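Local atomic coordinates of YrbA (PDB entry 5NFL), a protein that belongs to the BolA-like family and binds a cobalt ion in this crystal, its relatives probably acting with monothiol glutaredoxins in iron-sulfur cluster handling. Residues H30-V35 / A66-T71. Residues are numbered along the deposited sequence; the frame is centred on the assembly and turned at random.
Sequences HYAAEV and ALALQT. With CO (cobalt (II) ion), chain B.
Five backbone hydrogen bonds join Y31-V35 to A66-Q70 in parallel register, the donors alternating between the two segments. The first runs from Y31 N to A66 O at 2.7 Å, so that the last helical residue before the strand already accepts a sheet bond. The final one, V35 N to Q70 O, measures 2.9 Å. Weaker CA-H...O contacts fill in between, such as A32 CA to A68 O at 3.3 Å.

On the face carrying Y31, A33, V35, L67, L69 and T71 the packing is apolar. L67 CD1 lies 3.8 Å from A33 CB, a position reached with chi1 at -173°, which carries CG away from the backbone N; the same methyl also touches Y31 CB. L69 CD2 meets the same A33 methyl at 4.1 Å, while T71 CG2 meets V35 CB.

On the face of A32, E34, A68 and Q70, small alanines sit beside a polar pair. E34 and Q70 extend side by side in the same direction, their carboxylate and amide planes 60° apart. A water donates to E34 OE2 at 2.7 Å and weakly accepts from Q70 NE2, linking the two ends.

Where the strands begin, H30 CD2 lies 3.9 Å from A66 CB, and H30 NE2 binds cobalt at 2.1 Å. H65 NE2 and three waters also bind the metal.

Strand 31-36 is central in this mixed sheet, antiparallel to strand 18-23 and parallel to the edge strand 67-72, which it reaches through helix 45-56 in a beta-alpha-beta crossover of the BolA-like domain. Helices 5-13 and 45-56 cover the apolar face: V35 touches I10, and T71 OG1 hydrogen-bonds to Q48.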
ATOM      1  N   HIS A  30       3.268   9.800  -8.346  1.00  8.95           N
ATOM      2  CA  HIS A  30       3.524   8.370  -8.418  1.00  8.76           C
ATOM      3  C   HIS A  30       4.381   7.965  -7.229  1.00  7.56           C
ATOM      4  O   HIS A  30       5.345   8.678  -6.851  1.00  6.22           O
ATOM      5  CB  HIS A  30       4.209   8.000  -9.740  1.00  8.59           C
ATOM      6  CG  HIS A  30       3.329   8.151 -10.933  1.00  8.47           C
ATOM      7  ND1 HIS A  30       3.771   7.930 -12.223  1.00  9.28           N
ATOM      8  CD2 HIS A  30       2.026   8.512 -11.041  1.00  8.70           C
ATOM      9  CE1 HIS A  30       2.784   8.162 -13.069  1.00  8.63           C
ATOM     10  NE2 HIS A  30       1.713   8.498 -12.374  1.00  7.89           N
ATOM     11  N   TYR A  31       4.002   6.834  -6.645  1.00  7.66           N
ATOM     12  CA  TYR A  31       4.598   6.337  -5.404  1.00  8.49           C
ATOM     13  C   TYR A  31       4.930   4.853  -5.482  1.00  7.53           C
ATOM     14  O   TYR A  31       4.397   4.104  -6.317  1.00  7.12           O
ATOM     15  CB  TYR A  31       3.652   6.567  -4.227  1.00  9.96           C
ATOM     16  CG  TYR A  31       3.308   8.014  -3.939  1.00 10.33           C
ATOM     17  CD1 TYR A  31       2.312   8.669  -4.654  1.00 11.91           C
ATOM     18  CD2 TYR A  31       3.968   8.722  -2.936  1.00 11.22           C
ATOM     19  CE1 TYR A  31       1.985   9.983  -4.383  1.00 11.75           C
ATOM     20  CE2 TYR A  31       3.638  10.051  -2.650  1.00 11.76           C
ATOM     21  CZ  TYR A  31       2.652  10.665  -3.381  1.00 12.66           C
ATOM     22  OH  TYR A  31       2.331  11.972  -3.130  1.00 13.45           O
ATOM     23  N   ALA A  32       5.840   4.431  -4.618  1.00  7.64           N
ATOM     24  CA  ALA A  32       6.046   3.028  -4.378  1.00  8.85           C
ATOM     25  C   ALA A  32       5.849   2.753  -2.895  1.00 12.03           C
ATOM     26  O   ALA A  32       6.246   3.557  -2.041  1.00 13.22           O
ATOM     27  CB  ALA A  32       7.398   2.627  -4.825  1.00  9.63           C
ATOM     28  N   ALA A  33       5.227   1.618  -2.580  1.00 11.59           N
ATOM     29  CA  ALA A  33       4.947   1.273  -1.193  1.00 10.34           C
ATOM     30  C   ALA A  33       5.367  -0.158  -0.898  1.00 11.16           C
ATOM     31  O   ALA A  33       5.057  -1.067  -1.679  1.00 10.16           O
ATOM     32  CB  ALA A  33       3.495   1.453  -0.910  1.00  9.70           C
ATOM     33  N   GLU A  34       6.085  -0.343   0.210  1.00 11.64           N
ATOM     34  CA  GLU A  34       6.259  -1.660   0.805  1.00 11.44           C
ATOM     35  C   GLU A  34       5.300  -1.803   1.997  1.00  9.97           C
ATOM     36  O   GLU A  34       5.259  -0.931   2.878  1.00  8.59           O
ATOM     37  CB  GLU A  34       7.703  -1.898   1.244  1.00 17.00           C
ATOM     38  CG  GLU A  34       7.846  -3.253   1.886  1.00 23.41           C
ATOM     39  CD  GLU A  34       9.253  -3.608   2.264  1.00 29.66           C
ATOM     40  OE1 GLU A  34      10.139  -2.720   2.169  1.00 32.13           O
ATOM     41  OE2 GLU A  34       9.460  -4.789   2.636  1.00 30.87           O
ATOM     42  N   VAL A  35       4.499  -2.874   2.009  1.00  9.33           N
ATOM     43  CA  VAL A  35       3.536  -3.118   3.095  1.00  9.56           C
ATOM     44  C   VAL A  35       3.765  -4.514   3.627  1.00  8.82           C
ATOM     45  O   VAL A  35       3.731  -5.475   2.862  1.00  8.45           O
ATOM     46  CB  VAL A  35       2.067  -3.005   2.628  1.00  9.59           C
ATOM     47  CG1 VAL A  35       1.123  -3.136   3.817  1.00  9.01           C
ATOM     48  CG2 VAL A  35       1.836  -1.686   1.880  1.00  9.76           C
ATOM     49  N   ALA A  66      -0.094   4.268 -10.204  1.00  8.40           N
ATOM     50  CA  ALA A  66       0.456   5.329  -9.350  1.00  8.80           C
ATOM     51  C   ALA A  66       0.978   4.851  -7.993  1.00  8.80           C
ATOM     52  O   ALA A  66       1.676   5.600  -7.305  1.00  8.82           O
ATOM     53  CB  ALA A  66      -0.597   6.428  -9.131  1.00  9.09           C
ATOM     54  N   LEU A  67       0.612   3.637  -7.585  1.00  7.38           N
ATOM     55  CA  LEU A  67       1.099   3.053  -6.321  1.00  7.42           C
ATOM     56  C   LEU A  67       1.699   1.692  -6.607  1.00  7.98           C
ATOM     57  O   LEU A  67       0.977   0.689  -6.629  1.00  7.67           O
ATOM     58  CB  LEU A  67      -0.044   2.911  -5.299  1.00  8.92           C
ATOM     59  CG  LEU A  67       0.352   2.478  -3.889  1.00  9.33           C
ATOM     60  CD1 LEU A  67       1.305   3.469  -3.289  1.00  9.10           C
ATOM     61  CD2 LEU A  67      -0.864   2.354  -2.988  1.00  9.74           C
ATOM     62  N   ALA A  68       3.008   1.655  -6.862  1.00  7.46           N
ATOM     63  CA  ALA A  68       3.705   0.396  -7.158  1.00  7.87           C
ATOM     64  C   ALA A  68       3.905  -0.362  -5.861  1.00  9.23           C
ATOM     65  O   ALA A  68       4.419   0.219  -4.900  1.00 11.38           O
ATOM     66  CB  ALA A  68       5.037   0.674  -7.825  1.00  7.56           C
ATOM     67  N   LEU A  69       3.529  -1.644  -5.816  1.00  6.70           N
ATOM     68  CA  LEU A  69       3.447  -2.364  -4.550  1.00  7.30           C
ATOM     69  C   LEU A  69       4.448  -3.488  -4.368  1.00  7.89           C
ATOM     70  O   LEU A  69       4.725  -4.227  -5.294  1.00  7.49           O
ATOM     71  CB  LEU A  69       2.043  -2.946  -4.395  1.00  9.14           C
ATOM     72  CG  LEU A  69       0.927  -1.918  -4.255  1.00 10.74           C
ATOM     73  CD1 LEU A  69      -0.443  -2.620  -4.265  1.00 10.48           C
ATOM     74  CD2 LEU A  69       1.116  -1.135  -2.950  1.00 12.94           C
ATOM     75  N   GLN A  70       4.951  -3.612  -3.141  1.00  7.87           N
ATOM     76  CA  GLN A  70       5.687  -4.781  -2.695  1.00  9.64           C
ATOM     77  C   GLN A  70       5.086  -5.218  -1.358  1.00  9.05           C
ATOM     78  O   GLN A  70       5.062  -4.436  -0.399  1.00  9.26           O
ATOM     79  CB  GLN A  70       7.169  -4.488  -2.547  1.00 14.13           C
ATOM     80  CG  GLN A  70       7.943  -5.620  -1.884  1.00 21.71           C
ATOM     81  CD  GLN A  70       9.444  -5.359  -1.857  1.00 27.85           C
ATOM     82  OE1 GLN A  70      10.045  -5.008  -2.865  1.00 29.00           O
ATOM     83  NE2 GLN A  70      10.048  -5.516  -0.691  1.00 31.55           N
ATOM     84  N   THR A  71       4.560  -6.436  -1.297  1.00  7.03           N
ATOM     85  CA  THR A  71       3.906  -6.887  -0.082  1.00  6.12           C
ATOM     86  C   THR A  71       4.516  -8.187   0.375  1.00  7.03           C
ATOM     87  O   THR A  71       5.050  -8.946  -0.442  1.00  5.82           O
ATOM     88  CB  THR A  71       2.435  -7.052  -0.297  1.00  6.91           C
ATOM     89  OG1 THR A  71       2.241  -7.837  -1.475  1.00  7.94           O
ATOM     90  CG2 THR A  71       1.789  -5.704  -0.486  1.00  7.76           C
TER
HETATM   91 CO    CO B 101      -0.192   8.827 -13.287  1.00 10.15          CO
HETATM   92  O   HOH W   1       7.592  -6.469   1.532  1.00 18.64           O
HETATM   93  O   HOH W   2      -2.396   9.665 -13.978  1.00 17.26           O
HETATM   94  O   HOH W   3       0.303  11.104 -13.689  1.00 17.97           O
HETATM   95  O   HOH W   4      -1.202   9.346 -11.334  1.00 11.72           O